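Local atomic coordinates of endo-alpha-mannosidase (Bacteroides thetaiotaomicron, PDB entry 4ACY), a protein that probably hydrolyses internal alpha-mannosidic linkages in N-glycan chains, acting as an endo-alpha-mannosidase of glycoside hydrolase family 99. Residues 157-160 and 161-165; 365-368 and 369-372. All blocks are in the same frame, centred on the assembly; numbering follows the deposited sequence. Where two conformers were deposited one is given.

Contact 1 (157-160 and 161-165); sequences NGRS and PQTVR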
ATOM      1  N   ASN A 157      -8.334 -10.951  11.416  1.00 23.09           N
ATOM      2  CA  ASN A 157      -9.247 -11.437  12.442  0.50 23.87           C
ATOM      3  C   ASN A 157      -8.562 -11.407  13.812  1.00 24.04           C
ATOM      4  O   ASN A 157      -7.437 -11.899  13.974  1.00 25.21           O
ATOM      5  CB  ASN A 157      -9.768 -12.842  12.098  0.50 24.75           C
ATOM      6  CG  ASN A 157     -11.039 -12.816  11.244  0.50 25.08           C
ATOM      7  OD1 ASN A 157     -11.341 -13.777  10.534  0.50 26.08           O
ATOM      8  ND2 ASN A 157     -11.787 -11.716  11.312  0.50 24.90           N
ATOM      9  N   GLY A 158      -9.239 -10.782  14.774  1.00 23.79           N
ATOM     10  CA  GLY A 158      -8.773 -10.693  16.169  1.00 23.00           C
ATOM     11  C   GLY A 158      -7.692  -9.650  16.406  1.00 22.57           C
ATOM     12  O   GLY A 158      -7.001  -9.674  17.442  1.00 22.89           O
ATOM     13  N   ARG A 159      -7.511  -8.744  15.446  1.00 20.79           N
ATOM     14  CA  ARG A 159      -6.524  -7.688  15.614  1.00 20.14           C
ATOM     15  C   ARG A 159      -6.816  -6.828  16.839  1.00 20.40           C
ATOM     16  O   ARG A 159      -7.943  -6.350  17.041  1.00 20.93           O
ATOM     17  CB  ARG A 159      -6.398  -6.815  14.358  1.00 18.91           C
ATOM     18  CG  ARG A 159      -5.217  -5.853  14.440  1.00 18.69           C
ATOM     19  CD  ARG A 159      -4.976  -5.119  13.108  1.00 17.66           C
ATOM     20  NE  ARG A 159      -5.977  -4.071  12.919  1.00 17.47           N
ATOM     21  CZ  ARG A 159      -5.939  -3.140  11.972  1.00 16.92           C
ATOM     22  NH1 ARG A 159      -4.935  -3.108  11.088  1.00 15.89           N
ATOM     23  NH2 ARG A 159      -6.904  -2.223  11.923  1.00 17.03           N
ATOM     24  N   SER A 160      -5.778  -6.641  17.651  1.00 20.41           N
ATOM     25  CA  SER A 160      -5.855  -5.905  18.904  1.00 20.72           C
ATOM     26  C   SER A 160      -4.445  -5.400  19.222  1.00 20.68           C
ATOM     27  O   SER A 160      -3.486  -5.865  18.614  1.00 20.55           O
ATOM     28  CB  SER A 160      -6.326  -6.832  20.027  1.00 20.53           C
ATOM     29  OG  SER A 160      -5.354  -7.829  20.294  1.00 20.37           O
ATOM     30  N   PRO A 161      -4.307  -4.463  20.188  1.00 20.84           N
ATOM     31  CA  PRO A 161      -2.942  -4.097  20.573  1.00 21.21           C
ATOM     32  C   PRO A 161      -2.054  -5.323  20.857  1.00 21.65           C
ATOM     33  O   PRO A 161      -0.901  -5.355  20.416  1.00 21.10           O
ATOM     34  CB  PRO A 161      -3.165  -3.236  21.819  1.00 21.69           C
ATOM     35  CG  PRO A 161      -4.473  -2.531  21.512  1.00 21.26           C
ATOM     36  CD  PRO A 161      -5.307  -3.573  20.815  1.00 21.34           C
ATOM     37  N   GLN A 162      -2.583  -6.316  21.572  1.00 21.70           N
ATOM     38  CA  GLN A 162      -1.814  -7.522  21.895  1.00 22.53           C
ATOM     39  C   GLN A 162      -1.420  -8.342  20.668  1.00 21.84           C
ATOM     40  O   GLN A 162      -0.283  -8.779  20.558  1.00 21.57           O
ATOM     41  CB  GLN A 162      -2.542  -8.407  22.924  1.00 23.83           C
ATOM     42  CG  GLN A 162      -1.789  -9.697  23.310  1.00 25.70           C
ATOM     43  CD  GLN A 162      -0.377  -9.441  23.864  1.00 27.28           C
ATOM     44  OE1 GLN A 162      -0.150  -8.510  24.650  1.00 29.56           O
ATOM     45  NE2 GLN A 162       0.572 -10.269  23.451  1.00 28.17           N
ATOM     46  N   THR A 163      -2.345  -8.551  19.736  1.00 21.34           N
ATOM     47  CA  THR A 163      -2.015  -9.393  18.589  1.00 20.31           C
ATOM     48  C   THR A 163      -1.151  -8.608  17.588  1.00 19.36           C
ATOM     49  O   THR A 163      -0.325  -9.186  16.884  1.00 19.35           O
ATOM     50  CB  THR A 163      -3.255 -10.022  17.917  1.00 20.61           C
ATOM     51  OG1 THR A 163      -4.122  -8.991  17.448  1.00 21.04           O
ATOM     52  CG2 THR A 163      -4.021 -10.925  18.919  1.00 21.21           C
ATOM     53  N   VAL A 164      -1.316  -7.291  17.557  1.00 19.28           N
ATOM     54  CA  VAL A 164      -0.397  -6.455  16.759  1.00 18.78           C
ATOM     55  C   VAL A 164       1.023  -6.582  17.342  1.00 18.95           C
ATOM     56  O   VAL A 164       1.979  -6.782  16.596  1.00 18.62           O
ATOM     57  CB  VAL A 164      -0.872  -4.988  16.648  1.00 18.51           C
ATOM     58  CG1 VAL A 164       0.216  -4.082  16.035  1.00 18.29           C
ATOM     59  CG2 VAL A 164      -2.166  -4.913  15.820  1.00 18.49           C
ATOM     60  N   ARG A 165       1.154  -6.518  18.671  1.00 19.44           N
ATOM     61  CA  ARG A 165       2.461  -6.731  19.303  1.00 20.03           C
ATOM     62  C   ARG A 165       3.076  -8.047  18.862  1.00 19.80           C
ATOM     63  O   ARG A 165       4.239  -8.095  18.482  1.00 19.20           O
ATOM     64  CB  ARG A 165       2.384  -6.673  20.837  1.00 20.39           C
ATOM     65  CG  ARG A 165       3.765  -6.451  21.475  1.00 21.69           C
ATOM     66  CD  ARG A 165       3.707  -6.496  22.998  1.00 23.14           C
ATOM     67  NE  ARG A 165       4.839  -5.793  23.633  1.00 23.84           N
ATOM     68  CZ  ARG A 165       6.086  -6.252  23.727  1.00 23.92           C
ATOM     69  NH1 ARG A 165       6.427  -7.432  23.226  1.00 24.69           N
ATOM     70  NH2 ARG A 165       7.013  -5.512  24.324  1.00 24.15           N
TER
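The hydroxyl oxygen of T163 accepts a hydrogen bond from the backbone of S160, with S160 N 2.9 Å from T163 OG1 and a bent N-H...O angle of 132°. The bond is returned: T163 N donates to S160 OG over 3.1 Å, more nearly straight at 162°. This reciprocal pair is a capping box, with S160 as the N-cap of helix 161-175, where the loop leaving strand 148-153 of the barrel turns into its helix. Serine and threonine suit the two places because each has a short side chain ending in an oxygen: S160 OG reaches forward to an N-H of the first turn, and T163 OG1 reaches back to the N-H of S160. In T163 the hydroxyl sits between the backbone N and the carbonyl carbon (chi1 60°), and this rotation presents OG1 to the incoming loop. The carbonyl oxygen of G158 lies 3.0 Å from T163 OG1, so the hydroxyl is approached by two groups of the loop. G158 itself has a positive phi, which glycine accepts readily. Replacing T163 with an alanine would probably leave S160 N without its acceptor and the loop before the helix freer to move. P161, with a phi fixed by its ring and no N-H to satisfy, fits the first turn well; its side chain packs on I198 and E202. R159, just before the cap, and V164, in the first turn, run side by side, as in a hydrophobic staple, but with the aliphatic part of an arginine standing in for an apolar residue. The guanidinium end continues to the carbonyl oxygen of Y193, while V164 also packs on W203 and L206 of helix 200-207. The closest touch of the two is R159 CG to V164 CG2, 3.5 Å.

Contact 2 (365-368 and 369-372); sequences AYWV and DEFR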
ATOM      1  N   ALA A 365       9.176   7.323 -11.713  1.00 18.08           N
ATOM      2  CA  ALA A 365      10.595   7.701 -11.693  1.00 18.66           C
ATOM      3  C   ALA A 365      10.775   9.209 -11.837  1.00 18.73           C
ATOM      4  O   ALA A 365      11.597   9.799 -11.135  1.00 18.46           O
ATOM      5  CB  ALA A 365      11.368   6.967 -12.780  1.00 17.87           C
ATOM      6  N   TYR A 366       9.999   9.817 -12.742  1.00 19.79           N
ATOM      7  CA  TYR A 366       9.968  11.270 -12.932  1.00 20.54           C
ATOM      8  C   TYR A 366       9.598  12.005 -11.647  1.00 20.20           C
ATOM      9  O   TYR A 366      10.270  12.950 -11.239  1.00 19.41           O
ATOM     10  CB  TYR A 366       8.978  11.640 -14.045  1.00 22.02           C
ATOM     11  CG  TYR A 366       8.747  13.118 -14.141  1.00 23.36           C
ATOM     12  CD1 TYR A 366       9.646  13.929 -14.829  1.00 24.33           C
ATOM     13  CD2 TYR A 366       7.644  13.718 -13.525  1.00 24.07           C
ATOM     14  CE1 TYR A 366       9.449  15.295 -14.907  1.00 25.07           C
ATOM     15  CE2 TYR A 366       7.438  15.086 -13.590  1.00 25.14           C
ATOM     16  CZ  TYR A 366       8.346  15.867 -14.295  1.00 25.70           C
ATOM     17  OH  TYR A 366       8.158  17.217 -14.382  1.00 26.25           O
ATOM     18  N   TRP A 367       8.517  11.570 -11.011  1.00 19.16           N
ATOM     19  CA  TRP A 367       8.063  12.192  -9.772  1.00 19.05           C
ATOM     20  C   TRP A 367       9.005  11.958  -8.591  1.00 18.93           C
ATOM     21  O   TRP A 367       9.199  12.855  -7.766  1.00 19.53           O
ATOM     22  CB  TRP A 367       6.634  11.742  -9.452  1.00 18.81           C
ATOM     23  CG  TRP A 367       5.681  12.457 -10.350  1.00 18.35           C
ATOM     24  CD1 TRP A 367       4.862  11.908 -11.293  1.00 18.23           C
ATOM     25  CD2 TRP A 367       5.490  13.869 -10.419  1.00 18.58           C
ATOM     26  NE1 TRP A 367       4.152  12.894 -11.939  1.00 18.39           N
ATOM     27  CE2 TRP A 367       4.518  14.110 -11.421  1.00 18.51           C
ATOM     28  CE3 TRP A 367       6.036  14.956  -9.726  1.00 19.04           C
ATOM     29  CZ2 TRP A 367       4.096  15.395 -11.763  1.00 19.03           C
ATOM     30  CZ3 TRP A 367       5.600  16.245 -10.060  1.00 19.61           C
ATOM     31  CH2 TRP A 367       4.640  16.446 -11.066  1.00 19.61           C
ATOM     32  N   VAL A 368       9.584  10.768  -8.510  1.00 18.88           N
ATOM     33  CA  VAL A 368      10.619  10.502  -7.505  1.00 19.32           C
ATOM     34  C   VAL A 368      11.783  11.496  -7.671  1.00 20.37           C
ATOM     35  O   VAL A 368      12.271  12.051  -6.691  1.00 20.33           O
ATOM     36  CB  VAL A 368      11.095   9.019  -7.510  1.00 18.94           C
ATOM     37  CG1 VAL A 368      12.337   8.814  -6.628  1.00 18.96           C
ATOM     38  CG2 VAL A 368       9.971   8.087  -7.054  1.00 18.95           C
ATOM     39  N   ASP A 369      12.206  11.741  -8.908  1.00 21.91           N
ATOM     40  CA  ASP A 369      13.269  12.723  -9.127  1.00 23.73           C
ATOM     41  C   ASP A 369      12.838  14.142  -8.716  1.00 23.59           C
ATOM     42  O   ASP A 369      13.620  14.875  -8.091  1.00 23.18           O
ATOM     43  CB  ASP A 369      13.780  12.690 -10.562  1.00 25.65           C
ATOM     44  CG  ASP A 369      14.946  13.634 -10.778  1.00 28.48           C
ATOM     45  OD1 ASP A 369      16.021  13.418 -10.176  1.00 30.32           O
ATOM     46  OD2 ASP A 369      14.775  14.600 -11.542  1.00 30.20           O
ATOM     47  N   GLU A 370      11.599  14.515  -9.037  1.00 23.39           N
ATOM     48  CA  GLU A 370      11.061  15.805  -8.596  1.00 23.93           C
ATOM     49  C   GLU A 370      11.036  15.886  -7.074  1.00 23.99           C
ATOM     50  O   GLU A 370      11.305  16.934  -6.494  1.00 23.57           O
ATOM     51  CB  GLU A 370       9.650  16.051  -9.147  1.00 24.75           C
ATOM     52  CG  GLU A 370       9.579  16.299 -10.642  1.00 26.28           C
ATOM     53  CD  GLU A 370      10.380  17.515 -11.070  1.00 27.47           C
ATOM     54  OE1 GLU A 370      10.134  18.623 -10.542  1.00 27.66           O
ATOM     55  OE2 GLU A 370      11.246  17.347 -11.946  1.00 29.04           O
ATOM     56  N   PHE A 371      10.690  14.773  -6.433  1.00 23.55           N
ATOM     57  CA  PHE A 371      10.637  14.701  -4.974  1.00 24.20           C
ATOM     58  C   PHE A 371      12.030  14.889  -4.356  1.00 24.92           C
ATOM     59  O   PHE A 371      12.191  15.648  -3.387  1.00 25.20           O
ATOM     60  CB  PHE A 371      10.001  13.367  -4.561  1.00 23.44           C
ATOM     61  CG  PHE A 371      10.025  13.085  -3.080  1.00 23.54           C
ATOM     62  CD1 PHE A 371       9.345  13.896  -2.172  1.00 23.79           C
ATOM     63  CD2 PHE A 371      10.688  11.964  -2.608  1.00 24.45           C
ATOM     64  CE1 PHE A 371       9.347  13.604  -0.811  1.00 24.24           C
ATOM     65  CE2 PHE A 371      10.701  11.661  -1.243  1.00 25.21           C
ATOM     66  CZ  PHE A 371      10.024  12.485  -0.348  1.00 24.46           C
ATOM     67  N   ARG A 372      13.028  14.229  -4.935  1.00 26.14           N
ATOM     68  CA  ARG A 372      14.398  14.318  -4.424  1.00 27.69           C
ATOM     69  C   ARG A 372      14.942  15.734  -4.581  1.00 29.41           C
ATOM     70  O   ARG A 372      15.611  16.242  -3.681  1.00 29.95           O
ATOM     71  CB  ARG A 372      15.310  13.288  -5.091  1.00 27.92           C
ATOM     72  CG  ARG A 372      14.979  11.858  -4.714  1.00 28.29           C
ATOM     73  CD  ARG A 372      15.832  10.854  -5.477  1.00 29.01           C
ATOM     74  NE  ARG A 372      17.241  10.984  -5.122  1.00 30.52           N
ATOM     75  CZ  ARG A 372      17.848  10.309  -4.148  1.00 31.42           C
ATOM     76  NH1 ARG A 372      17.175   9.437  -3.398  1.00 30.73           N
ATOM     77  NH2 ARG A 372      19.140  10.519  -3.916  1.00 31.98           N
TER
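E370 lays its CG over one face of the Y366 ring, 3.8 Å from CE2 and displaced toward the rim, in a CH-pi contact between residues four apart on helix 359-376, the last helix of the alpha/beta barrel. Chi1 of -70° sets E370 CG anti to the carbonyl carbon and back toward the start of the helix; the bend at chi2 then brings OE2 above the hydroxyl-bearing rim of the ring, on the same face as CG. The carboxylate plane lies only 21° from that of the ring. In Y366, CG is anti to the backbone N (chi1 171°), which carries the ring to E370 CG and onto the indole of W367. The charge of E370 is answered by K373, one turn on, which forms a salt bridge with OE2, and Y366 has a cation-pi partner in R363, so this outer side of the helix suits long chains that are apolar in the middle and polar at the end.

W367 meets both methylenes of E370, CB and CG, while the tyrosine meets CG: W367 CE3 is 3.8 Å from E370 CB. The indole receives Y366 CE2 over the centre of one face, stacks with Y311, and hands its NE1 hydrogen to D308, as befits a large buried ring with a single polar atom. V368 and F371 serve the inner side instead, both reaching T42 at the start of strand 42-46. There branched and aromatic side chains can fill the space between helix and barrel. The backbone keeps regular helical bonds, F371 N giving to W367 O at 2.8 Å. R372 takes its guanidinium to a salt bridge with D39, and on the way its chain passes close over the backbone, with R372 CG 3.4 Å from V368 O.

How the contacts relate
Contact 1 and contact 2 belong to the same eight-stranded alpha/beta barrel but lie on opposite sides of the chain's centre, their centres 36 Å apart and their nearest atoms about 24 Å, so neither touches the other. Contact 1 follows the third barrel strand, 148-153, at the C-terminal ends of the strands, the end where barrels of this kind carry their active sites. Contact 2 comes after the eighth strand, 322-324, on the final helix, which packs on helix 305-316 and on the beginning of the first strand, 42-46. One starts a helix; the other lies within the last helix, against the first residues modelled and the first strand.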